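Local atomic coordinates of DNA polymerase III subunit delta (Bacillus subtilis, PDB entry 3ZH9), a protein that probably acts as the wrench that opens the ring-shaped beta subunit dimer so that it can be loaded onto primed DNA during bacterial replication. Residues A[256-261]-A[290-295]; A[250-255]-A[309-314]; A[33-38]-A[112-117]; A[12-17]-A[37-42]. All coordinates share one frame; numbering follows the deposited sequence.

Contact 1 (A[256-261]-A[290-295]); sequences SNQFRL and KLAMDQ
The carboxamide of Q258 swings over to Q295 because its CG lies anti to the backbone N and the chain then bends at chi2 (64°), while Q295 reaches back with CG beside its own backbone N and the rest of the chain extended. This is a steep helix-helix crossing in the all-helical C-terminal domain: the axes of 256-261 and 290-295 pass 10.0 Å apart at a crossing angle of -75°. The two glutamines meet at roughly a right angle, and Q258 NE2 donates to Q295 OE1 over 2.8 Å with an N-H...O angle of 163°. The acceptor lies in the amide plane of Q258, but the donor is tilted from the carbonyl plane of Q295. Helix 215-227 holds the other end of Q295, whose NE2 bonds to N224 OD1; Q258 OE1 receives a weak bond from R288. A leucine in place of Q258 would probably leave the buried Q295 OE1 without this donor and facing hydrocarbon, with that amide held from its NE2 side. Beside the polar pair, the CB of A292 is directed toward helix 256-261, 3.7 Å from L261 CG and 3.8 Å from L261 CD2.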
# COMPACT_ATOMS: atom_id res chain seq x y z
N SER A 256 9.47 -4.57 18.03
CA SER A 256 10.31 -5.59 17.43
C SER A 256 10.35 -5.49 15.89
O SER A 256 11.41 -5.52 15.29
CB SER A 256 9.85 -6.99 17.88
OG SER A 256 10.70 -7.99 17.35
N ASN A 257 9.18 -5.38 15.26
CA ASN A 257 9.13 -5.25 13.80
C ASN A 257 9.93 -4.03 13.29
O ASN A 257 10.53 -4.08 12.21
CB ASN A 257 7.67 -5.12 13.31
CG ASN A 257 6.82 -6.35 13.64
OD1 ASN A 257 7.32 -7.47 13.78
ND2 ASN A 257 5.51 -6.13 13.77
N GLN A 258 9.88 -2.93 14.02
CA GLN A 258 10.58 -1.73 13.59
C GLN A 258 12.09 -1.89 13.75
O GLN A 258 12.86 -1.47 12.89
CB GLN A 258 10.08 -0.49 14.32
CG GLN A 258 10.77 0.83 13.89
CD GLN A 258 10.53 1.23 12.43
OE1 GLN A 258 9.75 0.60 11.72
NE2 GLN A 258 11.20 2.29 12.00
N PHE A 259 12.51 -2.51 14.85
CA PHE A 259 13.94 -2.69 15.08
C PHE A 259 14.53 -3.67 14.09
O PHE A 259 15.63 -3.45 13.60
CB PHE A 259 14.24 -3.09 16.53
CG PHE A 259 14.42 -1.91 17.43
CD1 PHE A 259 15.49 -1.05 17.26
CD2 PHE A 259 13.51 -1.64 18.43
CE1 PHE A 259 15.66 0.07 18.08
CE2 PHE A 259 13.67 -0.52 19.27
CZ PHE A 259 14.75 0.34 19.08
N ARG A 260 13.80 -4.73 13.76
CA ARG A 260 14.23 -5.62 12.69
C ARG A 260 14.35 -4.88 11.37
O ARG A 260 15.31 -5.07 10.64
CB ARG A 260 13.30 -6.84 12.56
CG ARG A 260 13.52 -7.87 13.69
CD ARG A 260 12.83 -9.21 13.40
NE ARG A 260 11.40 -9.03 13.24
CZ ARG A 260 10.50 -9.34 14.17
NH1 ARG A 260 10.90 -9.87 15.32
NH2 ARG A 260 9.22 -9.12 13.94
N LEU A 261 13.37 -4.03 11.06
CA LEU A 261 13.43 -3.21 9.85
C LEU A 261 14.64 -2.28 9.82
O LEU A 261 15.28 -2.12 8.78
CB LEU A 261 12.16 -2.38 9.72
CG LEU A 261 12.07 -1.53 8.46
CD1 LEU A 261 12.23 -2.35 7.19
CD2 LEU A 261 10.75 -0.74 8.47
N LYS A 290 12.30 4.69 4.11
CA LYS A 290 12.99 5.97 4.30
C LYS A 290 13.13 6.33 5.78
O LYS A 290 14.21 6.74 6.23
CB LYS A 290 12.28 7.10 3.55
CG LYS A 290 13.01 8.43 3.62
CD LYS A 290 14.49 8.24 3.27
CE LYS A 290 15.32 9.43 3.71
N LEU A 291 12.05 6.15 6.54
CA LEU A 291 12.09 6.46 7.96
C LEU A 291 13.03 5.51 8.71
O LEU A 291 13.74 5.94 9.62
CB LEU A 291 10.68 6.41 8.58
CG LEU A 291 9.56 7.29 8.00
CD1 LEU A 291 8.26 7.05 8.79
CD2 LEU A 291 9.92 8.77 8.00
N ALA A 292 13.02 4.23 8.34
CA ALA A 292 13.90 3.27 8.99
C ALA A 292 15.35 3.61 8.66
O ALA A 292 16.21 3.42 9.48
CB ALA A 292 13.57 1.81 8.55
N MET A 293 15.60 4.08 7.43
CA MET A 293 16.94 4.48 7.06
C MET A 293 17.42 5.61 7.97
O MET A 293 18.57 5.62 8.39
CB MET A 293 17.02 4.96 5.61
CG MET A 293 16.87 3.86 4.56
SD MET A 293 16.95 4.49 2.88
CE MET A 293 18.73 4.65 2.65
N ASP A 294 16.53 6.56 8.26
CA ASP A 294 16.90 7.72 9.09
C ASP A 294 17.24 7.24 10.49
O ASP A 294 18.22 7.68 11.09
CB ASP A 294 15.77 8.74 9.17
CG ASP A 294 15.56 9.50 7.86
OD1 ASP A 294 16.48 9.53 7.02
OD2 ASP A 294 14.46 10.08 7.70
N GLN A 295 16.43 6.33 11.00
CA GLN A 295 16.65 5.82 12.34
C GLN A 295 17.91 4.95 12.42
O GLN A 295 18.62 4.98 13.41
CB GLN A 295 15.43 5.05 12.83
CG GLN A 295 14.29 5.95 13.27
CD GLN A 295 13.14 5.18 13.89
OE1 GLN A 295 12.80 4.07 13.45
NE2 GLN A 295 12.53 5.76 14.91

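Contact 2 (A[250-255]-A[309-314]); sequences KIMALI and EQLAVM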
# COMPACT_ATOMS: atom_id res chain seq x y z
N LYS A 250 1.50 -6.66 22.21
CA LYS A 250 1.31 -6.10 20.87
C LYS A 250 2.24 -4.93 20.63
O LYS A 250 2.82 -4.79 19.56
CB LYS A 250 -0.14 -5.66 20.65
CG LYS A 250 -0.46 -5.30 19.20
CD LYS A 250 -1.86 -4.73 19.04
N ILE A 251 2.37 -4.07 21.64
CA ILE A 251 3.31 -2.97 21.58
C ILE A 251 4.72 -3.50 21.31
O ILE A 251 5.47 -2.94 20.51
CB ILE A 251 3.33 -2.20 22.91
CG1 ILE A 251 1.96 -1.56 23.18
CG2 ILE A 251 4.41 -1.13 22.90
CD1 ILE A 251 1.87 -0.88 24.51
N MET A 252 5.05 -4.60 21.97
CA MET A 252 6.39 -5.17 21.89
C MET A 252 6.66 -5.71 20.49
O MET A 252 7.74 -5.50 19.93
CB MET A 252 6.53 -6.27 22.94
CG MET A 252 7.81 -7.09 22.82
SD MET A 252 7.51 -8.83 23.18
CE MET A 252 6.45 -9.29 21.81
N ALA A 253 5.67 -6.40 19.93
CA ALA A 253 5.78 -6.96 18.59
C ALA A 253 6.06 -5.86 17.57
O ALA A 253 6.94 -6.00 16.73
CB ALA A 253 4.51 -7.73 18.23
N LEU A 254 5.30 -4.77 17.63
CA LEU A 254 5.52 -3.64 16.73
C LEU A 254 6.90 -2.98 16.92
O LEU A 254 7.54 -2.58 15.95
CB LEU A 254 4.41 -2.59 16.90
CG LEU A 254 2.98 -3.09 16.66
CD1 LEU A 254 1.96 -1.98 16.96
CD2 LEU A 254 2.78 -3.64 15.26
N ILE A 255 7.33 -2.83 18.17
CA ILE A 255 8.66 -2.32 18.45
C ILE A 255 9.66 -3.27 17.79
O ILE A 255 10.55 -2.86 17.06
CB ILE A 255 8.90 -2.22 19.97
CG1 ILE A 255 8.00 -1.13 20.56
CG2 ILE A 255 10.38 -1.93 20.27
CD1 ILE A 255 7.94 -1.14 22.10
N GLU A 309 17.63 -9.05 20.27
CA GLU A 309 17.64 -10.23 21.12
C GLU A 309 16.90 -9.97 22.44
O GLU A 309 16.13 -10.81 22.90
CB GLU A 309 19.08 -10.72 21.37
CG GLU A 309 19.19 -11.87 22.39
CD GLU A 309 18.44 -13.13 21.97
OE1 GLU A 309 17.97 -13.21 20.82
OE2 GLU A 309 18.32 -14.06 22.80
N GLN A 310 17.11 -8.80 23.05
CA GLN A 310 16.33 -8.41 24.22
C GLN A 310 14.83 -8.55 23.95
O GLN A 310 14.07 -9.02 24.81
CB GLN A 310 16.64 -6.97 24.63
CG GLN A 310 17.98 -6.79 25.31
CD GLN A 310 18.32 -5.32 25.55
OE1 GLN A 310 17.69 -4.43 24.99
NE2 GLN A 310 19.33 -5.07 26.38
N LEU A 311 14.40 -8.13 22.77
CA LEU A 311 12.97 -8.22 22.45
C LEU A 311 12.48 -9.65 22.24
O LEU A 311 11.35 -9.96 22.58
CB LEU A 311 12.60 -7.33 21.27
CG LEU A 311 12.65 -5.83 21.56
CD1 LEU A 311 12.75 -5.01 20.25
CD2 LEU A 311 11.45 -5.38 22.39
N ALA A 312 13.33 -10.52 21.69
CA ALA A 312 12.94 -11.92 21.52
C ALA A 312 12.81 -12.58 22.88
O ALA A 312 11.89 -13.37 23.11
CB ALA A 312 13.97 -12.68 20.66
N VAL A 313 13.73 -12.26 23.78
CA VAL A 313 13.64 -12.77 25.14
C VAL A 313 12.35 -12.29 25.79
O VAL A 313 11.64 -13.07 26.42
CB VAL A 313 14.86 -12.37 26.01
CG1 VAL A 313 14.61 -12.78 27.47
CG2 VAL A 313 16.14 -13.02 25.50
N MET A 314 12.03 -11.01 25.63
CA MET A 314 10.81 -10.47 26.24
C MET A 314 9.57 -11.16 25.68
O MET A 314 8.61 -11.43 26.41
CB MET A 314 10.71 -8.97 26.01
CG MET A 314 9.47 -8.35 26.64
SD MET A 314 9.35 -6.61 26.21
CE MET A 314 10.91 -6.03 26.87
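Antiparallel helix packing puts M252 and I255 of 250-255 against L311 and M314 of 309-314. Each pair is spaced three residues apart, so one turn of each helix presents two apolar side chains to the other, and all four are buried. M252 is the busiest of them. Its CG touches M314 SD at 3.8 Å and L311 CD2 at 4.0 Å, while its own SD lies over the backbone end of M314, 4.0 Å from M314 C and the same from M314 CG. The two methionines lie alongside, running opposite ways, each thioether against the other's CG; M252 manages this by bending at chi2 (-142°), away from a fully staggered value, and again at chi3. These helices, 248-269 and 301-319, belong to the helical C-terminal domain, and their axes here run 10.3 Å apart with directions 153° from parallel. Helix 325-338 adds F332 against L311 and M314, and I219 of helix 215-227 adds to I255. An alanine at M252 would probably open a gap in front of L311 CD2 and M314 SD and leave the M314 thioether without its neighbour on this side. At the other end of the patch L311 and I255 lie roughly perpendicular, with L311 CD1 3.9 Å from I255 CG2.

Contact 3 (A[33-38]-A[112-117]); sequences SRIRQT and YTVFVL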
# COMPACT_ATOMS: atom_id res chain seq x y z
N SER A 33 -12.23 -2.13 -8.18
CA SER A 33 -13.52 -2.05 -7.52
C SER A 33 -14.42 -0.99 -8.16
O SER A 33 -15.62 -1.21 -8.36
CB SER A 33 -13.33 -1.78 -6.02
OG SER A 33 -14.57 -1.78 -5.35
N ARG A 34 -13.85 0.17 -8.48
CA ARG A 34 -14.63 1.23 -9.12
C ARG A 34 -15.06 0.80 -10.52
O ARG A 34 -16.12 1.19 -11.00
CB ARG A 34 -13.86 2.55 -9.17
CG ARG A 34 -13.87 3.31 -7.83
CD ARG A 34 -12.75 4.35 -7.76
NE ARG A 34 -12.65 4.96 -6.44
CZ ARG A 34 -13.04 6.20 -6.14
NH1 ARG A 34 -13.55 6.99 -7.08
NH2 ARG A 34 -12.91 6.65 -4.90
N ILE A 35 -14.23 0.00 -11.19
CA ILE A 35 -14.60 -0.40 -12.54
C ILE A 35 -15.75 -1.39 -12.46
O ILE A 35 -16.67 -1.34 -13.26
CB ILE A 35 -13.44 -1.01 -13.32
CG1 ILE A 35 -12.42 0.07 -13.71
CG2 ILE A 35 -13.96 -1.71 -14.58
CD1 ILE A 35 -11.08 -0.49 -14.19
N ARG A 36 -15.69 -2.27 -11.46
CA ARG A 36 -16.73 -3.25 -11.20
C ARG A 36 -18.07 -2.58 -10.88
O ARG A 36 -19.10 -2.92 -11.46
CB ARG A 36 -16.31 -4.16 -10.05
CG ARG A 36 -17.29 -5.27 -9.71
CD ARG A 36 -16.84 -5.99 -8.44
NE ARG A 36 -15.39 -6.21 -8.44
CZ ARG A 36 -14.72 -6.78 -7.44
NH1 ARG A 36 -15.36 -7.20 -6.36
NH2 ARG A 36 -13.40 -6.93 -7.54
N GLN A 37 -18.04 -1.63 -9.95
CA GLN A 37 -19.23 -0.84 -9.60
C GLN A 37 -19.80 -0.15 -10.82
O GLN A 37 -21.00 0.13 -10.89
CB GLN A 37 -18.88 0.21 -8.53
CG GLN A 37 -18.66 -0.38 -7.15
CD GLN A 37 -18.04 0.59 -6.15
OE1 GLN A 37 -17.76 1.75 -6.47
NE2 GLN A 37 -17.82 0.12 -4.93
N THR A 38 -18.94 0.17 -11.78
CA THR A 38 -19.39 0.82 -13.00
C THR A 38 -20.05 -0.15 -14.01
O THR A 38 -21.07 0.18 -14.60
CB THR A 38 -18.25 1.60 -13.69
OG1 THR A 38 -17.63 2.49 -12.76
CG2 THR A 38 -18.79 2.41 -14.84
N TYR A 112 -18.36 -5.29 -26.02
CA TYR A 112 -19.29 -5.47 -24.90
C TYR A 112 -18.58 -5.93 -23.63
O TYR A 112 -19.21 -6.14 -22.59
CB TYR A 112 -20.35 -6.49 -25.31
CG TYR A 112 -19.76 -7.66 -26.09
CD1 TYR A 112 -19.11 -8.71 -25.44
CD2 TYR A 112 -19.87 -7.72 -27.48
CE1 TYR A 112 -18.59 -9.78 -26.16
CE2 TYR A 112 -19.36 -8.78 -28.21
CZ TYR A 112 -18.72 -9.81 -27.55
OH TYR A 112 -18.22 -10.86 -28.30
N THR A 113 -17.27 -6.10 -23.72
CA THR A 113 -16.45 -6.55 -22.60
C THR A 113 -15.51 -5.45 -22.13
O THR A 113 -14.92 -4.73 -22.95
CB THR A 113 -15.61 -7.79 -23.00
OG1 THR A 113 -16.46 -8.92 -23.17
CG2 THR A 113 -14.55 -8.11 -21.95
N VAL A 114 -15.39 -5.29 -20.83
CA VAL A 114 -14.28 -4.53 -20.25
C VAL A 114 -13.24 -5.51 -19.72
O VAL A 114 -13.50 -6.28 -18.78
CB VAL A 114 -14.76 -3.58 -19.13
CG1 VAL A 114 -13.56 -2.81 -18.53
CG2 VAL A 114 -15.85 -2.63 -19.67
N PHE A 115 -12.07 -5.49 -20.34
CA PHE A 115 -10.98 -6.43 -20.05
C PHE A 115 -9.88 -5.69 -19.26
O PHE A 115 -9.27 -4.74 -19.77
CB PHE A 115 -10.41 -6.94 -21.38
CG PHE A 115 -9.47 -8.09 -21.26
CD1 PHE A 115 -8.10 -7.88 -21.06
CD2 PHE A 115 -9.93 -9.41 -21.37
CE1 PHE A 115 -7.22 -8.95 -20.95
CE2 PHE A 115 -9.05 -10.48 -21.28
CZ PHE A 115 -7.69 -10.25 -21.07
N VAL A 116 -9.63 -6.13 -18.03
CA VAL A 116 -8.62 -5.49 -17.20
C VAL A 116 -7.45 -6.41 -16.86
O VAL A 116 -7.61 -7.48 -16.27
CB VAL A 116 -9.23 -4.92 -15.90
CG1 VAL A 116 -10.53 -4.20 -16.19
CG2 VAL A 116 -9.49 -6.03 -14.93
N LEU A 117 -6.26 -6.02 -17.30
CA LEU A 117 -5.03 -6.65 -16.85
C LEU A 117 -4.58 -5.97 -15.56
O LEU A 117 -4.35 -4.77 -15.53
CB LEU A 117 -3.93 -6.48 -17.88
CG LEU A 117 -3.93 -7.53 -18.98
CD1 LEU A 117 -3.01 -7.09 -20.11
CD2 LEU A 117 -3.48 -8.86 -18.38
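I35 reaches from its helix to the strand with two different carbons, one for each of two residues. CG2, the branch anti to the backbone N, meets V114 CG1 at 4.1 Å, and CD1, carried further out by a nearly extended chi2 (166°), comes to 4.3 Å from V116 CG1. V114 offers the methyl that is itself anti to its backbone N, and the two side chains meet at a slant. V114 and V116 are two residues apart on strand 113-117, so both point at the helix from the same face of the sheet, and I35 spans them.

One shell out, L9 of helix 2-10 packs on I35, V14 lies against V114, and I79 of the neighbouring strand flanks V116. Backbone bonds from V114 to R76 and V78, and from F115 to P16 and Y18, fix the strand between its two neighbours. On the opposite face F115 and T113 turn to helix 99-107, giving the helix-sheet-helix layering of an AAA+-like, P-loop NTPase fold, whose 5-1-4-3-2 strand order this parallel sheet follows. On the helix itself, T38 OG1 donates to R34 O over 2.7 Å, and R34 NE pairs with E30 while its guanidinium makes a cation-pi contact with W6.

Across the two segments the meeting is purely methyl against methyl at ordinary van der Waals distance, with only 88 Å² buried, so here the fit rests on shape and hydrophobicity, and no directed bond fixes the angle of I35 on the strand.

Contact 4 (A[12-17]-A[37-42]); sequences GEVHPV and QTVVDQ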
# COMPACT_ATOMS: atom_id res chain seq x y z
N GLY A 12 -18.78 8.16 -17.24
CA GLY A 12 -19.36 7.16 -18.11
C GLY A 12 -18.38 6.73 -19.18
O GLY A 12 -18.76 6.08 -20.14
N GLU A 13 -17.11 7.08 -19.01
CA GLU A 13 -16.10 6.67 -19.98
C GLU A 13 -15.43 5.39 -19.51
O GLU A 13 -14.54 5.40 -18.65
CB GLU A 13 -15.09 7.79 -20.19
CG GLU A 13 -15.74 9.08 -20.69
CD GLU A 13 -14.82 10.30 -20.60
OE1 GLU A 13 -13.62 10.15 -20.32
OE2 GLU A 13 -15.32 11.41 -20.83
N VAL A 14 -15.90 4.27 -20.06
CA VAL A 14 -15.35 2.97 -19.70
C VAL A 14 -14.83 2.32 -20.96
O VAL A 14 -15.59 2.15 -21.91
CB VAL A 14 -16.40 2.05 -19.02
CG1 VAL A 14 -15.70 0.85 -18.35
CG2 VAL A 14 -17.19 2.84 -18.00
N HIS A 15 -13.54 2.00 -20.98
CA HIS A 15 -12.92 1.50 -22.19
C HIS A 15 -12.83 -0.03 -22.21
O HIS A 15 -12.98 -0.66 -21.18
CB HIS A 15 -11.56 2.20 -22.38
CG HIS A 15 -11.67 3.70 -22.30
ND1 HIS A 15 -12.41 4.44 -23.20
CD2 HIS A 15 -11.19 4.58 -21.40
CE1 HIS A 15 -12.36 5.72 -22.87
NE2 HIS A 15 -11.62 5.83 -21.78
N PRO A 16 -12.64 -0.61 -23.39
CA PRO A 16 -12.67 -2.08 -23.53
C PRO A 16 -11.44 -2.76 -22.90
O PRO A 16 -11.55 -3.92 -22.53
CB PRO A 16 -12.69 -2.30 -25.05
CG PRO A 16 -13.21 -1.00 -25.62
CD PRO A 16 -12.64 0.07 -24.70
N VAL A 17 -10.31 -2.06 -22.80
CA VAL A 17 -9.08 -2.67 -22.29
C VAL A 17 -8.33 -1.71 -21.34
O VAL A 17 -8.03 -0.56 -21.71
CB VAL A 17 -8.11 -3.10 -23.43
CG1 VAL A 17 -6.88 -3.78 -22.87
CG2 VAL A 17 -8.80 -4.00 -24.45
N GLN A 37 -18.04 -1.63 -9.95
CA GLN A 37 -19.23 -0.84 -9.60
C GLN A 37 -19.80 -0.15 -10.82
O GLN A 37 -21.00 0.13 -10.89
CB GLN A 37 -18.88 0.21 -8.53
CG GLN A 37 -18.66 -0.38 -7.15
CD GLN A 37 -18.04 0.59 -6.15
OE1 GLN A 37 -17.76 1.75 -6.47
NE2 GLN A 37 -17.82 0.12 -4.93
N THR A 38 -18.94 0.17 -11.78
CA THR A 38 -19.39 0.82 -13.00
C THR A 38 -20.05 -0.15 -14.01
O THR A 38 -21.07 0.18 -14.60
CB THR A 38 -18.25 1.60 -13.69
OG1 THR A 38 -17.63 2.49 -12.76
CG2 THR A 38 -18.79 2.41 -14.84
N VAL A 39 -19.49 -1.34 -14.21
CA VAL A 39 -19.99 -2.20 -15.29
C VAL A 39 -20.89 -3.35 -14.83
O VAL A 39 -21.77 -3.78 -15.57
CB VAL A 39 -18.86 -2.75 -16.21
CG1 VAL A 39 -17.74 -1.75 -16.33
CG2 VAL A 39 -18.32 -4.04 -15.67
N VAL A 40 -20.67 -3.85 -13.62
CA VAL A 40 -21.38 -5.03 -13.15
C VAL A 40 -22.62 -4.70 -12.32
O VAL A 40 -22.61 -3.77 -11.50
CB VAL A 40 -20.46 -5.96 -12.32
CG1 VAL A 40 -21.20 -7.20 -11.88
CG2 VAL A 40 -19.23 -6.34 -13.12
N ASP A 41 -23.70 -5.45 -12.55
CA ASP A 41 -24.93 -5.35 -11.77
C ASP A 41 -25.01 -6.58 -10.88
O ASP A 41 -24.83 -7.70 -11.34
CB ASP A 41 -26.15 -5.31 -12.69
CG ASP A 41 -26.04 -4.25 -13.78
OD1 ASP A 41 -26.27 -3.06 -13.49
OD2 ASP A 41 -25.73 -4.62 -14.94
N GLN A 42 -25.28 -6.36 -9.60
CA GLN A 42 -25.25 -7.47 -8.66
C GLN A 42 -26.17 -8.63 -9.06
O GLN A 42 -25.86 -9.79 -8.76
CB GLN A 42 -25.56 -6.99 -7.24
CG GLN A 42 -24.39 -6.27 -6.58
CD GLN A 42 -23.24 -7.20 -6.25
OE1 GLN A 42 -23.41 -8.18 -5.52
NE2 GLN A 42 -22.06 -6.90 -6.80
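V14, in the loop leading into strand 17-21 of the parallel sheet of the P-loop NTPase-like domain, wedges its two methyls against neighbouring residues at the C-terminal end of helix 25-39. This is the tight part. V14 CG2 comes to 3.6 Å from T38 CG2, the two side chains passing side by side in opposed senses, and V14 CG1 lies 3.9 Å from V39 CG1. With V14 CG1 anti to the backbone N (chi1 -166°), one branch is left for each partner. V39 meets it with chi1 at -33°, off a staggered value, and this buried valine also packs on L77 and V114 of the sheet. L9 of helix 2-10 lies against both V14 and T38, so the start of the domain's chain, its second helix and the sheet converge here.

The solvent side is much looser. E13 turns the opposite way from V14, and beyond V39 the chain leaves helical geometry at V40 and runs out through the exposed D41 and Q42, the latter poorly ordered. G12 ends helix 2-10 in a Schellman motif; with phi at 85° a CB would press on the carbonyl O of the preceding residue, a strain that any residue with a side chain would have to bear. E13 OE2 is hydrogen-bonded to O1 of a glycerol, probably from the crystallisation liquor.

Overall arrangement
From the N terminus, contact 4 closes first, bringing the end of helix 25-39 back to the loop ahead of strand 17-21. Contact 3 opens on that same helix, shares Q37 and T38 with contact 4, and closes a longer loop at strand 113-119; the two centres are 5 Å apart. Together they join helix 25-39 and that loop to the sheet of the N-terminal P-loop NTPase-like domain. Far along the chain, contact 1 nests inside the loop closed by contact 2. Both start on helix 248-269, tying it to helices 286-296 and 301-319 of the C-terminal domain, and S256 and F259 touch L311. Contacts 1 and 3 have centres about 39 Å apart, on opposite sides of the chain's centre.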